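Local coordinates for protein glutathione transferase (Leptospira interrogans serovar Lai, PDB 3UBK) that binds glutathione and, as a member of the glutathione transferase family, probably conjugates it to electrophilic substrates, at residues A[12-17]-A[159-164]; A[90-95]-A[152-157]; A[138-143]-A[180-185]; A[144-149]-A[186-191]. All blocks are in the same frame, centred on the assembly; numbering follows the deposited sequence. Where two conformers were deposited one is given.

Contact 1 of 4, residues A[12-17]-A[159-164]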
loop_
_atom_site.group_PDB
_atom_site.type_symbol
_atom_site.label_atom_id
_atom_site.label_comp_id
_atom_site.label_asym_id
_atom_site.label_seq_id
_atom_site.Cartn_x
_atom_site.Cartn_y
_atom_site.Cartn_z
ATOM N N SER A 12 -0.468 15.490 9.503
ATOM C CA SER A 12 -0.169 14.316 8.676
ATOM C C SER A 12 -1.353 13.910 7.794
ATOM O O SER A 12 -2.470 13.697 8.287
ATOM C CB SER A 12 0.252 13.131 9.547
ATOM O OG SER A 12 0.219 11.932 8.775
ATOM N N ASN A 13 -1.125 13.774 6.493
ATOM C CA ASN A 13 -2.201 13.300 5.631
ATOM C C ASN A 13 -2.623 11.839 5.884
ATOM O O ASN A 13 -3.784 11.473 5.658
ATOM C CB ASN A 13 -1.927 13.576 4.147
ATOM C CG ASN A 13 -0.502 13.265 3.736
ATOM O OD1 ASN A 13 -0.260 12.886 2.590
ATOM N ND2 ASN A 13 0.446 13.418 4.663
ATOM N N TYR A 14 -1.696 11.013 6.363
ATOM C CA TYR A 14 -2.028 9.630 6.720
ATOM C C TYR A 14 -2.880 9.557 7.986
ATOM O O TYR A 14 -3.765 8.716 8.089
ATOM C CB TYR A 14 -0.759 8.777 6.842
ATOM C CG TYR A 14 -0.115 8.624 5.477
ATOM C CD1 TYR A 14 0.853 9.520 5.038
ATOM C CD2 TYR A 14 -0.534 7.632 4.601
ATOM C CE1 TYR A 14 1.419 9.402 3.766
ATOM C CE2 TYR A 14 0.029 7.506 3.335
ATOM C CZ TYR A 14 1.004 8.400 2.925
ATOM O OH TYR A 14 1.560 8.301 1.666
ATOM N N VAL A 15 -2.613 10.440 8.942
ATOM C CA VAL A 15 -3.475 10.559 10.120
ATOM C C VAL A 15 -4.856 10.998 9.652
ATOM O O VAL A 15 -5.889 10.425 10.037
ATOM C CB VAL A 15 -2.885 11.583 11.148
ATOM C CG1 VAL A 15 -3.889 11.901 12.252
ATOM C CG2 VAL A 15 -1.589 11.049 11.734
ATOM N N ASN A 16 -4.883 11.996 8.781
ATOM C CA ASN A 16 -6.144 12.543 8.327
ATOM C C ASN A 16 -6.956 11.549 7.518
ATOM O O ASN A 16 -8.179 11.519 7.628
ATOM C CB ASN A 16 -5.933 13.853 7.562
ATOM C CG ASN A 16 -5.523 14.969 8.485
ATOM O OD1 ASN A 16 -5.739 14.880 9.691
ATOM N ND2 ASN A 16 -4.915 16.008 7.942
ATOM N N LYS A 17 -6.281 10.749 6.695
ATOM C CA LYS A 17 -6.938 9.646 6.002
ATOM C C LYS A 17 -7.745 8.772 6.989
ATOM O O LYS A 17 -8.912 8.454 6.754
ATOM C CB LYS A 17 -5.882 8.807 5.267
ATOM C CG LYS A 17 -6.357 7.460 4.709
ATOM C CD LYS A 17 -5.106 6.680 4.256
ATOM C CE LYS A 17 -5.389 5.290 3.749
ATOM N NZ LYS A 17 -4.071 4.555 3.633
ATOM N N PHE A 159 -9.468 12.616 -0.184
ATOM C CA PHE A 159 -9.587 13.926 0.440
ATOM C C PHE A 159 -8.354 14.260 1.267
ATOM O O PHE A 159 -7.871 15.392 1.254
ATOM C CB PHE A 159 -10.854 14.026 1.303
ATOM C CG PHE A 159 -11.147 15.428 1.777
ATOM C CD1 PHE A 159 -11.824 16.322 0.962
ATOM C CD2 PHE A 159 -10.746 15.845 3.034
ATOM C CE1 PHE A 159 -12.092 17.612 1.386
ATOM C CE2 PHE A 159 -11.007 17.138 3.470
ATOM C CZ PHE A 159 -11.677 18.021 2.650
ATOM N N ALA A 160 -7.848 13.272 1.999
ATOM C CA ALA A 160 -6.665 13.465 2.817
ATOM C C ALA A 160 -5.417 13.820 1.984
ATOM O O ALA A 160 -4.708 14.769 2.301
ATOM C CB ALA A 160 -6.410 12.226 3.653
ATOM N N HIS A 161 -5.156 13.066 0.918
ATOM C CA HIS A 161 -3.912 13.233 0.154
ATOM C C HIS A 161 -3.990 14.326 -0.914
ATOM O O HIS A 161 -3.066 15.116 -1.080
ATOM C CB HIS A 161 -3.505 11.914 -0.513
ATOM C CG HIS A 161 -3.134 10.835 0.453
ATOM N ND1 HIS A 161 -2.198 11.015 1.450
ATOM C CD2 HIS A 161 -3.555 9.550 0.561
ATOM C CE1 HIS A 161 -2.073 9.895 2.141
ATOM N NE2 HIS A 161 -2.878 8.987 1.616
ATOM N N LEU A 162 -5.097 14.375 -1.635
ATOM C CA LEU A 162 -5.209 15.300 -2.750
ATOM C C LEU A 162 -5.341 16.744 -2.294
ATOM O O LEU A 162 -4.915 17.657 -2.989
ATOM C CB LEU A 162 -6.383 14.920 -3.649
ATOM C CG LEU A 162 -6.236 13.570 -4.353
ATOM C CD1 LEU A 162 -7.461 13.303 -5.210
ATOM C CD2 LEU A 162 -4.951 13.474 -5.191
ATOM N N SER A 163 -5.947 16.955 -1.137
ATOM C CA SER A 163 -6.072 18.303 -0.629
ATOM C C SER A 163 -4.674 18.826 -0.313
ATOM O O SER A 163 -4.357 19.974 -0.604
ATOM C CB SER A 163 -6.962 18.334 0.610
ATOM O OG SER A 163 -6.380 17.597 1.658
ATOM N N VAL A 164 -3.840 17.965 0.264
ATOM C CA VAL A 164 -2.468 18.322 0.613
ATOM C C VAL A 164 -1.613 18.502 -0.643
ATOM O O VAL A 164 -0.798 19.429 -0.727
ATOM C CB VAL A 164 -1.814 17.254 1.511
ATOM C CG1 VAL A 164 -0.294 17.353 1.435
ATOM C CG2 VAL A 164 -2.301 17.389 2.951
HETATM O O HOH W 1 -4.880 16.002 4.883
#
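His161 sets its imidazole against Asn13 and Tyr14 at the seam between the two domains of the glutathione transferase fold, where helix 13-25 of the thioredoxin-like N-terminal domain packs on helix 153-169 of the helical domain. The two short helical segments run at 144° to one another. His161 CG lies anti to its carbonyl carbon (chi1 -66°), which carries the ring over to Tyr14, imidazole edge to tyrosine face in a T-shaped stack, with His161 CE1 3.4 Å from Tyr14 CE2. Asn13 stands at another part of the imidazole rim, its amide plane at 89° to the ring. His161 NE2 is hydrogen-bonded to Glu100, which also forms a salt bridge with Lys17; Lys17 NZ in turn bonds Ser64 OG, linking the seam to a residue that binds glutathione. The small side chain of Ala160 lets the helices come close: its CB lies 3.4 Å from Asn13 O. Asn16 ND2, bonded to Ser10 O, also donates to a water (3.1 Å from ND2) that donates to Ala160 O.

Contact 2 of 4, residues A[90-95]-A[152-157]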
loop_
_atom_site.group_PDB
_atom_site.type_symbol
_atom_site.label_atom_id
_atom_site.label_comp_id
_atom_site.label_asym_id
_atom_site.label_seq_id
_atom_site.Cartn_x
_atom_site.Cartn_y
_atom_site.Cartn_z
ATOM N N ALA A 90 -12.577 -3.717 -5.270
ATOM C CA ALA A 90 -11.290 -3.680 -5.958
ATOM C C ALA A 90 -11.015 -2.275 -6.488
ATOM O O ALA A 90 -9.906 -1.745 -6.330
ATOM C CB ALA A 90 -11.250 -4.725 -7.092
ATOM N N ARG A 91 -12.032 -1.663 -7.102
ATOM C CA ARG A 91 -11.894 -0.323 -7.673
ATOM C C ARG A 91 -11.599 0.672 -6.557
ATOM O O ARG A 91 -10.733 1.532 -6.690
ATOM C CB ARG A 91 -13.160 0.068 -8.456
ATOM C CG ARG A 91 -13.148 1.496 -9.011
ATOM N N VAL A 92 -12.294 0.539 -5.428
ATOM C CA VAL A 92 -11.983 1.404 -4.292
ATOM C C VAL A 92 -10.518 1.262 -3.861
ATOM O O VAL A 92 -9.816 2.259 -3.627
ATOM C CB VAL A 92 -12.946 1.129 -3.098
ATOM C CG1 VAL A 92 -12.354 1.664 -1.832
ATOM C CG2 VAL A 92 -14.314 1.767 -3.368
ATOM N N ARG A 93 -10.034 0.025 -3.758
ATOM C CA ARG A 93 -8.628 -0.177 -3.394
ATOM C C ARG A 93 -7.652 0.341 -4.469
ATOM O O ARG A 93 -6.623 0.926 -4.148
ATOM C CB ARG A 93 -8.349 -1.656 -3.070
ATOM C CG ARG A 93 -9.103 -2.130 -1.806
ATOM C CD ARG A 93 -8.718 -3.556 -1.427
ATOM N NE ARG A 93 -9.242 -3.948 -0.114
ATOM C CZ ARG A 93 -10.256 -4.790 0.062
ATOM N NH1 ARG A 93 -10.846 -5.352 -0.989
ATOM N NH2 ARG A 93 -10.666 -5.097 1.289
ATOM N N GLU A 94 -7.979 0.124 -5.734
ATOM C CA GLU A 94 -7.150 0.649 -6.830
ATOM C C GLU A 94 -7.007 2.173 -6.741
ATOM O O GLU A 94 -5.899 2.720 -6.787
ATOM C CB GLU A 94 -7.756 0.253 -8.176
ATOM C CG GLU A 94 -7.566 -1.227 -8.528
ATOM C CD GLU A 94 -8.469 -1.683 -9.662
ATOM O OE1 GLU A 94 -9.516 -1.047 -9.889
ATOM O OE2 GLU A 94 -8.136 -2.690 -10.323
ATOM N N ILE A 95 -8.133 2.860 -6.588
ATOM C CA ILE A 95 -8.101 4.320 -6.516
ATOM C C ILE A 95 -7.215 4.796 -5.376
ATOM O O ILE A 95 -6.357 5.680 -5.546
ATOM C CB ILE A 95 -9.515 4.903 -6.345
ATOM C CG1 ILE A 95 -10.330 4.644 -7.610
ATOM C CG2 ILE A 95 -9.421 6.394 -5.985
ATOM C CD1 ILE A 95 -11.817 4.825 -7.438
ATOM N N THR A 152 -16.398 6.037 0.536
ATOM C CA THR A 152 -15.642 4.788 0.700
ATOM C C THR A 152 -14.253 5.087 1.184
ATOM O O THR A 152 -13.893 6.247 1.384
ATOM C CB THR A 152 -15.462 4.021 -0.622
ATOM O OG1 THR A 152 -14.642 4.799 -1.504
ATOM C CG2 THR A 152 -16.803 3.734 -1.273
ATOM N N LEU A 153 -13.454 4.033 1.334
ATOM C CA LEU A 153 -12.033 4.175 1.662
ATOM C C LEU A 153 -11.337 5.145 0.698
ATOM O O LEU A 153 -10.418 5.882 1.076
ATOM C CB LEU A 153 -11.343 2.799 1.538
ATOM C CG LEU A 153 -9.808 2.879 1.601
ATOM C CD1 LEU A 153 -9.376 3.241 3.027
ATOM C CD2 LEU A 153 -9.133 1.572 1.149
ATOM N N ALA A 154 -11.725 5.103 -0.564
ATOM C CA ALA A 154 -11.047 5.949 -1.542
ATOM C C ALA A 154 -11.252 7.452 -1.253
ATOM O O ALA A 154 -10.432 8.278 -1.648
ATOM C CB ALA A 154 -11.492 5.594 -2.956
ATOM N N ASP A 155 -12.332 7.803 -0.551
ATOM C CA ASP A 155 -12.544 9.211 -0.171
ATOM C C ASP A 155 -11.646 9.610 0.985
ATOM O O ASP A 155 -11.249 10.760 1.094
ATOM C CB ASP A 155 -14.017 9.489 0.162
ATOM C CG ASP A 155 -14.911 9.330 -1.044
ATOM O OD1 ASP A 155 -14.874 10.218 -1.919
ATOM O OD2 ASP A 155 -15.646 8.323 -1.127
ATOM N N CYS A 156 -11.334 8.664 1.864
ATOM C CA CYS A 156 -10.392 8.948 2.943
ATOM C C CYS A 156 -9.024 9.263 2.345
ATOM O O CYS A 156 -8.384 10.258 2.690
ATOM C CB CYS A 156 -10.283 7.753 3.881
ATOM S SG CYS A 156 -11.874 7.250 4.624
ATOM N N SER A 157 -8.559 8.403 1.453
ATOM C CA SER A 157 -7.287 8.628 0.782
ATOM C C SER A 157 -7.362 9.853 -0.131
ATOM O O SER A 157 -6.483 10.706 -0.126
ATOM C CB SER A 157 -6.884 7.387 -0.015
ATOM O OG SER A 157 -6.541 6.332 0.861
#
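Val92 and Ala154, with CA atoms 5.4 Å apart, mark where the segments 90-95 and 153-157 run almost parallel, at 9°, with axes 8.6 Å from each other. Both belong to the helical C-terminal domain of the glutathione transferase fold, and the second begins with a capping box, a feature well known at this helix in the family. Apolar groups carry the contact. With CG1 anti to the backbone N (chi1 161°), Val92 divides its branches between two neighbours: CG1 lies 3.7 Å from Leu153 CB, while CG2 meets Thr152 tip to tip, 3.6 Å from Thr152 OG1. One turn further on, Ile95 lays CG2 against Ala154, 3.8 Å from Ala154 CB, and also touches Leu136 and Val139 of helix 119-139. The Val92 methyls thus rest on the very residues that start the opposing helix. Cys156 touches Phe151 there, positions that correspond to those of a hydrophobic staple. On the far flank, Glu94 bonds Phe62 N of the second subunit. Thr152 OG1 caps Ala154 N, and in the capping box Thr152 N donates to the anti lone pair of Asp155 OD2, 2.9 Å from that nitrogen.

Contact 3 of 4, residues A[138-143]-A[180-185]. With SO4 (sulfate ion), chain E.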
loop_
_atom_site.group_PDB
_atom_site.type_symbol
_atom_site.label_atom_id
_atom_site.label_comp_id
_atom_site.label_asym_id
_atom_site.label_seq_id
_atom_site.Cartn_x
_atom_site.Cartn_y
_atom_site.Cartn_z
ATOM N N ARG A 138 -8.845 7.691 -15.087
ATOM C CA ARG A 138 -9.506 6.543 -15.693
ATOM C C ARG A 138 -10.458 5.784 -14.757
ATOM O O ARG A 138 -11.409 5.156 -15.224
ATOM C CB ARG A 138 -8.470 5.570 -16.276
ATOM C CG ARG A 138 -7.693 6.099 -17.491
ATOM C CD ARG A 138 -6.790 4.999 -18.090
ATOM N NE ARG A 138 -5.677 5.566 -18.848
ATOM C CZ ARG A 138 -5.590 5.557 -20.176
ATOM N NH1 ARG A 138 -6.542 4.988 -20.908
ATOM N NH2 ARG A 138 -4.541 6.101 -20.771
ATOM N N VAL A 139 -10.204 5.813 -13.448
ATOM C CA VAL A 139 -11.012 5.002 -12.522
ATOM C C VAL A 139 -11.975 5.794 -11.615
ATOM O O VAL A 139 -12.876 5.206 -11.004
ATOM C CB VAL A 139 -10.147 4.050 -11.639
ATOM C CG1 VAL A 139 -9.678 2.823 -12.427
ATOM C CG2 VAL A 139 -8.976 4.783 -11.043
ATOM N N VAL A 140 -11.791 7.111 -11.528
ATOM C CA VAL A 140 -12.644 7.946 -10.664
ATOM C C VAL A 140 -13.996 8.241 -11.293
ATOM O O VAL A 140 -14.127 8.275 -12.522
ATOM C CB VAL A 140 -11.978 9.281 -10.280
ATOM C CG1 VAL A 140 -10.684 9.032 -9.542
ATOM C CG2 VAL A 140 -11.760 10.159 -11.515
ATOM N N ARG A 141 -15.000 8.449 -10.443
ATOM C CA ARG A 141 -16.365 8.734 -10.893
ATOM C C ARG A 141 -16.884 10.091 -10.381
ATOM O O ARG A 141 -17.603 10.800 -11.094
ATOM C CB ARG A 141 -17.319 7.634 -10.427
ATOM C CG ARG A 141 -17.217 6.283 -11.155
ATOM C CD ARG A 141 -18.230 5.338 -10.496
ATOM N NE ARG A 141 -18.537 4.127 -11.248
ATOM C CZ ARG A 141 -18.294 2.895 -10.809
ATOM N NH1 ARG A 141 -17.728 2.707 -9.622
ATOM N NH2 ARG A 141 -18.616 1.847 -11.555
ATOM N N PHE A 142 -16.547 10.436 -9.139
ATOM C CA PHE A 142 -16.971 11.714 -8.562
ATOM C C PHE A 142 -18.476 11.891 -8.705
ATOM O O PHE A 142 -18.927 12.888 -9.248
ATOM C CB PHE A 142 -16.279 12.890 -9.269
ATOM C CG PHE A 142 -14.817 13.031 -8.950
ATOM C CD1 PHE A 142 -14.379 13.081 -7.639
ATOM C CD2 PHE A 142 -13.873 13.133 -9.973
ATOM C CE1 PHE A 142 -13.029 13.218 -7.344
ATOM C CE2 PHE A 142 -12.524 13.278 -9.686
ATOM C CZ PHE A 142 -12.101 13.325 -8.370
ATOM N N SER A 143 -19.263 10.942 -8.209
ATOM C CA SER A 143 -20.695 10.969 -8.468
ATOM C C SER A 143 -21.581 10.748 -7.240
ATOM O O SER A 143 -22.470 9.905 -7.260
ATOM C CB SER A 143 -21.054 9.942 -9.558
ATOM O OG SER A 143 -20.631 8.632 -9.195
ATOM N N ASP A 180 -4.719 20.128 -11.652
ATOM C CA ASP A 180 -5.633 20.839 -12.534
ATOM C C ASP A 180 -6.090 19.923 -13.662
ATOM O O ASP A 180 -7.108 20.172 -14.311
ATOM C CB ASP A 180 -4.967 22.103 -13.081
ATOM C CG ASP A 180 -4.634 23.101 -11.985
ATOM O OD1 ASP A 180 -5.574 23.632 -11.357
ATOM O OD2 ASP A 180 -3.434 23.354 -11.748
ATOM N N LEU A 181 -5.341 18.848 -13.882
ATOM C CA LEU A 181 -5.685 17.881 -14.920
ATOM C C LEU A 181 -6.752 16.873 -14.473
ATOM O O LEU A 181 -7.408 16.248 -15.310
ATOM C CB LEU A 181 -4.424 17.155 -15.401
ATOM C CG LEU A 181 -3.362 18.072 -16.022
ATOM C CD1 LEU A 181 -1.999 17.386 -16.082
ATOM C CD2 LEU A 181 -3.803 18.551 -17.408
ATOM N N LEU A 182 -6.932 16.723 -13.159
ATOM C CA LEU A 182 -7.960 15.818 -12.627
ATOM C C LEU A 182 -9.373 16.405 -12.734
ATOM O O LEU A 182 -9.815 17.186 -11.886
ATOM C CB LEU A 182 -7.655 15.430 -11.178
ATOM C CG LEU A 182 -8.598 14.384 -10.564
ATOM C CD1 LEU A 182 -8.685 13.151 -11.438
ATOM C CD2 LEU A 182 -8.139 14.000 -9.175
ATOM N N ASN A 183 -10.069 16.003 -13.788
ATOM C CA ASN A 183 -11.431 16.406 -14.054
ATOM C C ASN A 183 -12.382 16.072 -12.901
ATOM O O ASN A 183 -12.684 14.899 -12.664
ATOM C CB ASN A 183 -11.900 15.665 -15.301
ATOM C CG ASN A 183 -12.806 16.492 -16.163
ATOM O OD1 ASN A 183 -13.941 16.797 -15.787
ATOM N ND2 ASN A 183 -12.319 16.853 -17.345
ATOM N N GLY A 184 -12.863 17.097 -12.199
ATOM C CA GLY A 184 -13.837 16.889 -11.126
ATOM C C GLY A 184 -13.299 17.136 -9.729
ATOM O O GLY A 184 -14.063 17.221 -8.762
ATOM N N TRP A 185 -11.984 17.263 -9.613
ATOM C CA TRP A 185 -11.356 17.462 -8.309
ATOM C C TRP A 185 -11.804 18.704 -7.523
ATOM O O TRP A 185 -11.995 18.639 -6.310
ATOM C CB TRP A 185 -9.837 17.499 -8.429
ATOM C CG TRP A 185 -9.213 18.071 -7.197
ATOM C CD1 TRP A 185 -8.503 19.228 -7.102
ATOM C CD2 TRP A 185 -9.273 17.525 -5.871
ATOM N NE1 TRP A 185 -8.102 19.431 -5.804
ATOM C CE2 TRP A 185 -8.565 18.401 -5.028
ATOM C CE3 TRP A 185 -9.856 16.381 -5.319
ATOM C CZ2 TRP A 185 -8.425 18.171 -3.656
ATOM C CZ3 TRP A 185 -9.710 16.150 -3.960
ATOM C CH2 TRP A 185 -9.001 17.038 -3.144
HETATM S S SO4 E . -12.718 20.592 -11.233
HETATM O O1 SO4 E . -12.811 22.038 -11.444
HETATM O O2 SO4 E . -12.918 19.884 -12.495
HETATM O O3 SO4 E . -11.385 20.271 -10.713
HETATM O O4 SO4 E . -13.759 20.180 -10.290
#
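The Phe142 ring has the backbone of Gly184 over one face, with Gly184 O about 4.1 Å above the plane near the ring centre, while Leu182 comes in at the edge, its CD2 4.1 Å from Phe142 CZ. Asn183 O approaches obliquely, 3.4 Å from Phe142 CE2. The ring reaches this place because CG stands anti to the carbonyl carbon (chi1 -72°) on a backbone with positive phi, an unusual conformation for a phenylalanine. It also meets the ring of Tyr188, so the aromatic group is wedged between a turn and the helix that follows. Leu182 gives Phe142 one methyl and Val140 the other, with its CD1 4.3 Å from Val140 CG2; behind it lie Leu136 and Leu162 of two neighbouring helices. Gly184 CA packs closely against the ring, 3.9 Å from Phe142 CD2, and its backbone angles (phi 110°) suit glycine. Gly184 N donates to sulfate O2 at 2.8 Å, the ion probably coming from the crystallisation liquor. The 182-185 side is a type II beta turn, closed by Trp185 N to Leu182 O, with glycine in third position as the helix N-cap and an anion held at the start of helix 185-193.

Contact 4 of 4, residues A[144-149]-A[186-191]. With SO4 (sulfate ion), chain E.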
loop_
_atom_site.group_PDB
_atom_site.type_symbol
_atom_site.label_atom_id
_atom_site.label_comp_id
_atom_site.label_asym_id
_atom_site.label_seq_id
_atom_site.Cartn_x
_atom_site.Cartn_y
_atom_site.Cartn_z
ATOM N N PRO A 144 -21.387 11.545 -6.186
ATOM C CA PRO A 144 -20.456 12.648 -6.061
ATOM C C PRO A 144 -19.140 12.260 -5.406
ATOM O O PRO A 144 -18.182 13.033 -5.459
ATOM C CB PRO A 144 -21.207 13.602 -5.140
ATOM C CG PRO A 144 -21.950 12.681 -4.226
ATOM C CD PRO A 144 -22.311 11.474 -5.033
ATOM N N TYR A 145 -19.089 11.091 -4.774
ATOM C CA TYR A 145 -17.855 10.647 -4.139
ATOM C C TYR A 145 -16.846 10.124 -5.156
ATOM O O TYR A 145 -17.170 9.896 -6.329
ATOM C CB TYR A 145 -18.152 9.597 -3.052
ATOM C CG TYR A 145 -18.960 10.195 -1.935
ATOM C CD1 TYR A 145 -18.352 10.976 -0.952
ATOM C CD2 TYR A 145 -20.333 10.022 -1.883
ATOM C CE1 TYR A 145 -19.091 11.552 0.052
ATOM C CE2 TYR A 145 -21.092 10.599 -0.874
ATOM C CZ TYR A 145 -20.466 11.354 0.090
ATOM O OH TYR A 145 -21.223 11.917 1.085
ATOM N N ILE A 146 -15.615 9.926 -4.718
ATOM C CA ILE A 146 -14.579 9.638 -5.699
ATOM C C ILE A 146 -14.821 8.352 -6.503
ATOM O O ILE A 146 -14.508 8.309 -7.702
ATOM C CB ILE A 146 -13.171 9.682 -5.089
ATOM C CG1 ILE A 146 -12.113 9.651 -6.209
ATOM C CG2 ILE A 146 -13.003 8.568 -4.067
ATOM C CD1 ILE A 146 -10.779 10.282 -5.793
ATOM N N ALA A 147 -15.414 7.332 -5.873
ATOM C CA ALA A 147 -15.602 6.032 -6.528
ATOM C C ALA A 147 -17.047 5.746 -6.940
ATOM O O ALA A 147 -17.338 4.680 -7.466
ATOM C CB ALA A 147 -15.060 4.879 -5.622
ATOM N N GLY A 148 -17.957 6.690 -6.707
ATOM C CA GLY A 148 -19.371 6.429 -6.951
ATOM C C GLY A 148 -20.273 7.269 -6.057
ATOM O O GLY A 148 -19.903 8.361 -5.637
ATOM N N ASN A 149 -21.461 6.760 -5.755
ATOM C CA ASN A 149 -22.451 7.586 -5.068
ATOM C C ASN A 149 -22.389 7.527 -3.531
ATOM O O ASN A 149 -23.181 8.183 -2.856
ATOM C CB ASN A 149 -23.858 7.256 -5.582
ATOM C CG ASN A 149 -24.325 5.887 -5.157
ATOM O OD1 ASN A 149 -23.606 5.170 -4.467
ATOM N ND2 ASN A 149 -25.539 5.522 -5.550
ATOM N N LYS A 186 -11.915 19.846 -8.194
ATOM C CA LYS A 186 -12.242 21.068 -7.479
ATOM C C LYS A 186 -13.665 20.972 -6.952
ATOM O O LYS A 186 -13.938 21.329 -5.816
ATOM C CB LYS A 186 -12.084 22.307 -8.380
ATOM C CG LYS A 186 -10.631 22.638 -8.749
ATOM C CD LYS A 186 -9.754 22.805 -7.509
ATOM C CE LYS A 186 -8.339 23.270 -7.870
ATOM N NZ LYS A 186 -7.618 22.321 -8.772
ATOM N N GLU A 187 -14.564 20.487 -7.793
ATOM C CA GLU A 187 -15.958 20.333 -7.422
ATOM C C GLU A 187 -16.110 19.317 -6.271
ATOM O O GLU A 187 -16.866 19.544 -5.321
ATOM C CB GLU A 187 -16.758 19.911 -8.649
ATOM C CG GLU A 187 -18.254 20.114 -8.543
ATOM C CD GLU A 187 -18.977 19.764 -9.829
ATOM O OE1 GLU A 187 -20.226 19.663 -9.813
ATOM O OE2 GLU A 187 -18.290 19.581 -10.858
ATOM N N TYR A 188 -15.363 18.214 -6.346
ATOM C CA TYR A 188 -15.388 17.188 -5.297
ATOM C C TYR A 188 -14.885 17.764 -3.987
ATOM O O TYR A 188 -15.466 17.542 -2.929
ATOM C CB TYR A 188 -14.524 15.990 -5.708
ATOM C CG TYR A 188 -14.202 15.001 -4.589
ATOM C CD1 TYR A 188 -15.106 14.014 -4.231
ATOM C CD2 TYR A 188 -12.979 15.038 -3.934
ATOM C CE1 TYR A 188 -14.806 13.086 -3.229
ATOM C CE2 TYR A 188 -12.666 14.122 -2.936
ATOM C CZ TYR A 188 -13.588 13.152 -2.583
ATOM O OH TYR A 188 -13.284 12.242 -1.590
ATOM N N PHE A 189 -13.797 18.518 -4.062
ATOM C CA PHE A 189 -13.191 19.109 -2.882
ATOM C C PHE A 189 -14.171 20.083 -2.189
ATOM O O PHE A 189 -14.287 20.094 -0.961
ATOM C CB PHE A 189 -11.885 19.800 -3.296
ATOM C CG PHE A 189 -11.097 20.351 -2.156
ATOM C CD1 PHE A 189 -10.775 19.559 -1.072
ATOM C CD2 PHE A 189 -10.650 21.660 -2.180
ATOM C CE1 PHE A 189 -10.038 20.061 -0.022
ATOM C CE2 PHE A 189 -9.913 22.174 -1.131
ATOM C CZ PHE A 189 -9.604 21.373 -0.049
ATOM N N VAL A 190 -14.872 20.887 -2.987
ATOM C CA VAL A 190 -15.930 21.775 -2.481
ATOM C C VAL A 190 -17.084 20.976 -1.875
ATOM O O VAL A 190 -17.556 21.279 -0.779
ATOM C CB VAL A 190 -16.494 22.693 -3.607
ATOM C CG1 VAL A 190 -17.628 23.579 -3.066
ATOM C CG2 VAL A 190 -15.388 23.557 -4.213
ATOM N N PHE A 191 -17.546 19.959 -2.590
ATOM C CA PHE A 191 -18.609 19.103 -2.059
ATOM C C PHE A 191 -18.203 18.509 -0.710
ATOM O O PHE A 191 -18.929 18.639 0.283
ATOM C CB PHE A 191 -19.013 18.016 -3.072
ATOM C CG PHE A 191 -19.888 16.944 -2.482
ATOM C CD1 PHE A 191 -21.223 17.186 -2.222
ATOM C CD2 PHE A 191 -19.352 15.708 -2.147
ATOM C CE1 PHE A 191 -22.029 16.196 -1.653
ATOM C CE2 PHE A 191 -20.141 14.724 -1.577
ATOM C CZ PHE A 191 -21.475 14.968 -1.330
HETATM S S SO4 E . -12.718 20.592 -11.233
HETATM O O1 SO4 E . -12.811 22.038 -11.444
HETATM O O2 SO4 E . -12.918 19.884 -12.495
HETATM O O3 SO4 E . -11.385 20.271 -10.713
HETATM O O4 SO4 E . -13.759 20.180 -10.290
#
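Tyr188 and Ile146 share one gripping point: Asp155 OD1 is hydrogen-bonded to both Tyr188 OH and Ile146 N, so one carboxylate oxygen ties the loop 144-149 to helix 185-193. Pro144 O lies at the edge of the Tyr188 ring, 3.5 Å from Tyr188 CD1, and Ile146 N comes in obliquely, 3.6 Å from Tyr188 CE1. A second aromatic group lies one turn along the helix. Phe191, whose CG is anti to the backbone N (chi1 168°), extends toward the loop and points its edge at the face of Tyr145 in a T-shaped stack, planes at 75° and centroids 5.3 Å apart; Phe191 CE2 is the atom over the tyrosine, offset toward the rim. Pro144, which follows a cis peptide bond, places CB over a face of the phenylalanine in a CH-pi contact, 4.0 Å from the Phe191 ring centroid. At the helix start, Lys186 N and Glu187 N donate to different sulfate oxygens, O3 and O4, along nearly straight bonds, consistent with first-turn amides and the helix dipole favouring an anion. The loop joins helix 119-139 to helix 153-169; Ile146 dips toward Ile95 and Ile99 of helix 86-111 and Ala154 of helix 153-169, and Tyr188 of helix 185-193 meets it.

How the contacts relate
Helix 153-169 is the common thread. It supplies the second segment of contacts 1 and 2, whose centres lie about 13 Å apart, and Asp155 of contact 2 binds both sides of contact 4. Contact 2 falls within the span of chain that contact 1 brackets, whereas contacts 3 and 4 alternate with the others in sequence. Contacts 3 and 4, centres about 8 Å apart, join the loop between helices 119-139 and 153-169 to helix 185-193 and the turn before it, sharing the sulfate and an Arg141 N to Ile146 O bond. Contact 1 joins the two domains near the glutathione site; the other three knit the helical domain together, and contacts 2 and 3 border the second subunit.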